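Long-range contact in filamentous hemagglutinin (Bordetella pertussis, PDB 1RWR), which is a secreted adhesin whose N-terminal domain, a right-handed beta-helix, probably directs its export through the two-partner secretion pathway: residues A[138-146]-A[160-168]. Residues are numbered along the deposited sequence; the frame is centred on the assembly and turned at random.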
loop_
_atom_site.group_PDB
_atom_site.type_symbol
_atom_site.label_atom_id
_atom_site.label_comp_id
_atom_site.label_asym_id
_atom_site.label_seq_id
_atom_site.Cartn_x
_atom_site.Cartn_y
_atom_site.Cartn_z
ATOM N N LEU A 138 -4.366 4.125 -11.165
ATOM C CA LEU A 138 -3.533 4.981 -10.340
ATOM C C LEU A 138 -2.380 5.438 -11.189
ATOM O O LEU A 138 -1.549 4.619 -11.573
ATOM C CB LEU A 138 -2.998 4.177 -9.145
ATOM C CG LEU A 138 -4.097 3.653 -8.214
ATOM C CD1 LEU A 138 -3.551 2.677 -7.209
ATOM C CD2 LEU A 138 -4.849 4.805 -7.525
ATOM N N ASP A 139 -2.291 6.725 -11.475
ATOM C CA ASP A 139 -1.228 7.228 -12.340
ATOM C C ASP A 139 -0.145 7.820 -11.469
ATOM O O ASP A 139 -0.262 8.925 -10.953
ATOM C CB ASP A 139 -1.752 8.273 -13.302
ATOM C CG ASP A 139 -2.572 7.661 -14.373
ATOM O OD1 ASP A 139 -2.204 6.555 -14.828
ATOM O OD2 ASP A 139 -3.606 8.224 -14.776
ATOM N N VAL A 140 0.903 7.043 -11.335
ATOM C CA VAL A 140 2.051 7.443 -10.540
ATOM C C VAL A 140 3.038 8.235 -11.377
ATOM O O VAL A 140 3.657 7.693 -12.295
ATOM C CB VAL A 140 2.779 6.201 -9.947
ATOM C CG1 VAL A 140 3.919 6.682 -9.098
ATOM C CG2 VAL A 140 1.803 5.357 -9.139
ATOM N N GLN A 141 3.212 9.500 -11.033
ATOM C CA GLN A 141 4.225 10.340 -11.655
ATOM C C GLN A 141 5.177 10.967 -10.653
ATOM O O GLN A 141 6.216 11.471 -11.048
ATOM C CB GLN A 141 3.569 11.418 -12.494
ATOM C CG GLN A 141 2.806 10.785 -13.659
ATOM C CD GLN A 141 2.112 11.797 -14.463
ATOM O OE1 GLN A 141 1.104 12.345 -14.027
ATOM N NE2 GLN A 141 2.662 12.106 -15.615
ATOM N N GLN A 142 4.826 10.951 -9.377
ATOM C CA GLN A 142 5.668 11.532 -8.344
ATOM C C GLN A 142 5.359 10.916 -7.007
ATOM O O GLN A 142 4.385 10.203 -6.888
ATOM C CB GLN A 142 5.459 13.035 -8.247
ATOM C CG GLN A 142 4.045 13.451 -7.845
ATOM C CD GLN A 142 3.866 14.947 -7.875
ATOM O OE1 GLN A 142 3.230 15.485 -8.768
ATOM N NE2 GLN A 142 4.468 15.621 -6.937
ATOM N N GLY A 143 6.208 11.204 -6.015
ATOM C CA GLY A 143 5.923 10.885 -4.623
ATOM C C GLY A 143 6.665 9.691 -4.113
ATOM O O GLY A 143 6.889 8.727 -4.837
ATOM N N THR A 144 6.976 9.729 -2.826
ATOM C CA THR A 144 7.625 8.625 -2.107
ATOM C C THR A 144 6.697 8.051 -1.031
ATOM O O THR A 144 6.014 8.807 -0.337
ATOM C CB THR A 144 8.877 9.154 -1.432
ATOM O OG1 THR A 144 9.809 9.639 -2.431
ATOM C CG2 THR A 144 9.579 8.061 -0.634
ATOM N N VAL A 145 6.706 6.736 -0.846
ATOM C CA VAL A 145 6.132 6.111 0.346
ATOM C C VAL A 145 7.300 5.623 1.163
ATOM O O VAL A 145 8.171 4.932 0.650
ATOM C CB VAL A 145 5.213 4.935 0.020
ATOM C CG1 VAL A 145 4.818 4.114 1.295
ATOM C CG2 VAL A 145 3.992 5.414 -0.745
ATOM N N THR A 146 7.341 6.016 2.419
ATOM C CA THR A 146 8.343 5.556 3.364
ATOM C C THR A 146 7.704 4.721 4.466
ATOM O O THR A 146 6.779 5.171 5.143
ATOM C CB THR A 146 9.048 6.763 4.002
ATOM O OG1 THR A 146 9.711 7.556 2.995
ATOM C CG2 THR A 146 10.102 6.280 4.964
ATOM N N PHE A 160 -1.128 -6.330 0.418
ATOM C CA PHE A 160 -0.706 -5.008 0.804
ATOM C C PHE A 160 0.179 -4.543 -0.324
ATOM O O PHE A 160 1.255 -5.129 -0.561
ATOM C CB PHE A 160 0.105 -5.060 2.102
ATOM C CG PHE A 160 0.750 -3.748 2.474
ATOM C CD1 PHE A 160 -0.038 -2.654 2.776
ATOM C CD2 PHE A 160 2.139 -3.620 2.552
ATOM C CE1 PHE A 160 0.549 -1.396 3.123
ATOM C CE2 PHE A 160 2.727 -2.385 2.844
ATOM C CZ PHE A 160 1.938 -1.285 3.168
ATOM N N ASP A 161 -0.245 -3.487 -1.014
ATOM C CA ASP A 161 0.464 -2.946 -2.174
ATOM C C ASP A 161 0.889 -1.537 -1.856
ATOM O O ASP A 161 0.103 -0.727 -1.284
ATOM C CB ASP A 161 -0.432 -2.862 -3.408
ATOM C CG ASP A 161 -0.661 -4.181 -4.086
ATOM O OD1 ASP A 161 -0.135 -5.243 -3.628
ATOM O OD2 ASP A 161 -1.356 -4.229 -5.155
ATOM N N VAL A 162 2.129 -1.247 -2.221
ATOM C CA VAL A 162 2.717 0.091 -2.108
ATOM C C VAL A 162 3.142 0.485 -3.520
ATOM O O VAL A 162 3.977 -0.192 -4.134
ATOM C CB VAL A 162 3.939 0.111 -1.214
ATOM C CG1 VAL A 162 4.554 1.498 -1.210
ATOM C CG2 VAL A 162 3.608 -0.289 0.201
ATOM N N VAL A 163 2.527 1.548 -4.048
ATOM C CA VAL A 163 2.668 1.927 -5.458
ATOM C C VAL A 163 3.020 3.415 -5.547
ATOM O O VAL A 163 2.201 4.274 -5.247
ATOM C CB VAL A 163 1.348 1.611 -6.216
ATOM C CG1 VAL A 163 1.525 1.867 -7.712
ATOM C CG2 VAL A 163 0.933 0.158 -5.965
ATOM N N ALA A 164 4.260 3.734 -5.872
ATOM C CA ALA A 164 4.763 5.110 -5.708
ATOM C C ALA A 164 5.899 5.346 -6.668
ATOM O O ALA A 164 6.387 4.400 -7.319
ATOM C CB ALA A 164 5.225 5.350 -4.277
ATOM N N ARG A 165 6.347 6.598 -6.787
ATOM C CA ARG A 165 7.455 6.852 -7.679
ATOM C C ARG A 165 8.721 6.260 -7.093
ATOM O O ARG A 165 9.487 5.633 -7.800
ATOM C CB ARG A 165 7.607 8.338 -7.991
ATOM C CG ARG A 165 8.552 8.639 -9.174
ATOM C CD ARG A 165 7.932 8.205 -10.526
ATOM N NE ARG A 165 8.863 8.170 -11.649
ATOM C CZ ARG A 165 9.156 9.215 -12.471
ATOM N NH1 ARG A 165 8.718 10.437 -12.241
ATOM N NH2 ARG A 165 9.973 9.028 -13.496
ATOM N N LEU A 166 8.916 6.508 -5.812
ATOM C CA LEU A 166 10.006 5.930 -5.026
ATOM C C LEU A 166 9.462 5.292 -3.759
ATOM O O LEU A 166 8.465 5.736 -3.192
ATOM C CB LEU A 166 10.997 7.016 -4.604
ATOM C CG LEU A 166 11.681 7.831 -5.713
ATOM C CD1 LEU A 166 12.516 8.945 -5.062
ATOM C CD2 LEU A 166 12.550 6.979 -6.659
ATOM N N VAL A 167 10.166 4.291 -3.260
ATOM C CA VAL A 167 9.743 3.617 -2.035
ATOM C C VAL A 167 10.960 3.380 -1.149
ATOM O O VAL A 167 11.985 2.904 -1.625
ATOM C CB VAL A 167 8.997 2.300 -2.298
ATOM C CG1 VAL A 167 8.539 1.665 -0.971
ATOM C CG2 VAL A 167 7.841 2.505 -3.212
ATOM N N LYS A 168 10.838 3.739 0.123
ATOM C CA LYS A 168 11.887 3.495 1.126
ATOM C C LYS A 168 11.315 2.542 2.178
ATOM O O LYS A 168 10.229 2.793 2.712
ATOM C CB LYS A 168 12.324 4.804 1.734
ATOM C CG LYS A 168 13.004 5.689 0.661
ATOM C CD LYS A 168 13.420 7.039 1.140
ATOM C CE LYS A 168 14.254 7.804 0.042
ATOM N NZ LYS A 168 14.736 7.060 -1.221
#
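Arg165 lies across the backbone of Gln141 to Gly143, and its side chain can be followed atom by atom. CB sits 3.3 Å from Gly143 O and also packs on the carbonyl carbon of Gln142. CG leaves anti to the backbone N (chi1 -167°) and has Gln141 O and Gln142 CA as its nearest atoms across the contact; the bend at chi2 then carries CD alongside the carbonyl of Gln141. At the tip, NH1 donates to Gln141 O over 3.0 Å; the N-H...O angle of 137° shows a bent bond, and the donor stands above the carbonyl plane. The guanidinium is fixed further by Ala207 O, which also accepts from NH1, and by a salt bridge from NE to Asp236.

Beyond the turn the backbones pair in parallel register, Thr144 with Leu166, Val145 with Val167 and Thr146 with Lys168. Gly143 O accepts from Leu166 N and, weakly, from Arg165 N; Val145 N then gives to Leu166 O at 3.1 Å, and Lys168 N returns to Val145 O at 3.0 Å. On the inner face Val145 meets strand 159-164, the one that leads into its partner strand: its CG1 touches Val162 CG1 at 3.6 Å and its CG2 touches Ala164 CB at 3.7 Å. Val140 CG1 presses on the peptide between Ala164 and Arg165, 3.4 Å from Arg165 N, while its CG2 meets Val163 CG1 at 3.8 Å. On the other face of the paired strands, Thr144 OG1 packs against Leu166 CB.

The segments 144-146 and 166-168 run nearly parallel, 12° apart, as expected of successive coils stacked in a parallel beta-helix, here that of the TPS secretion domain.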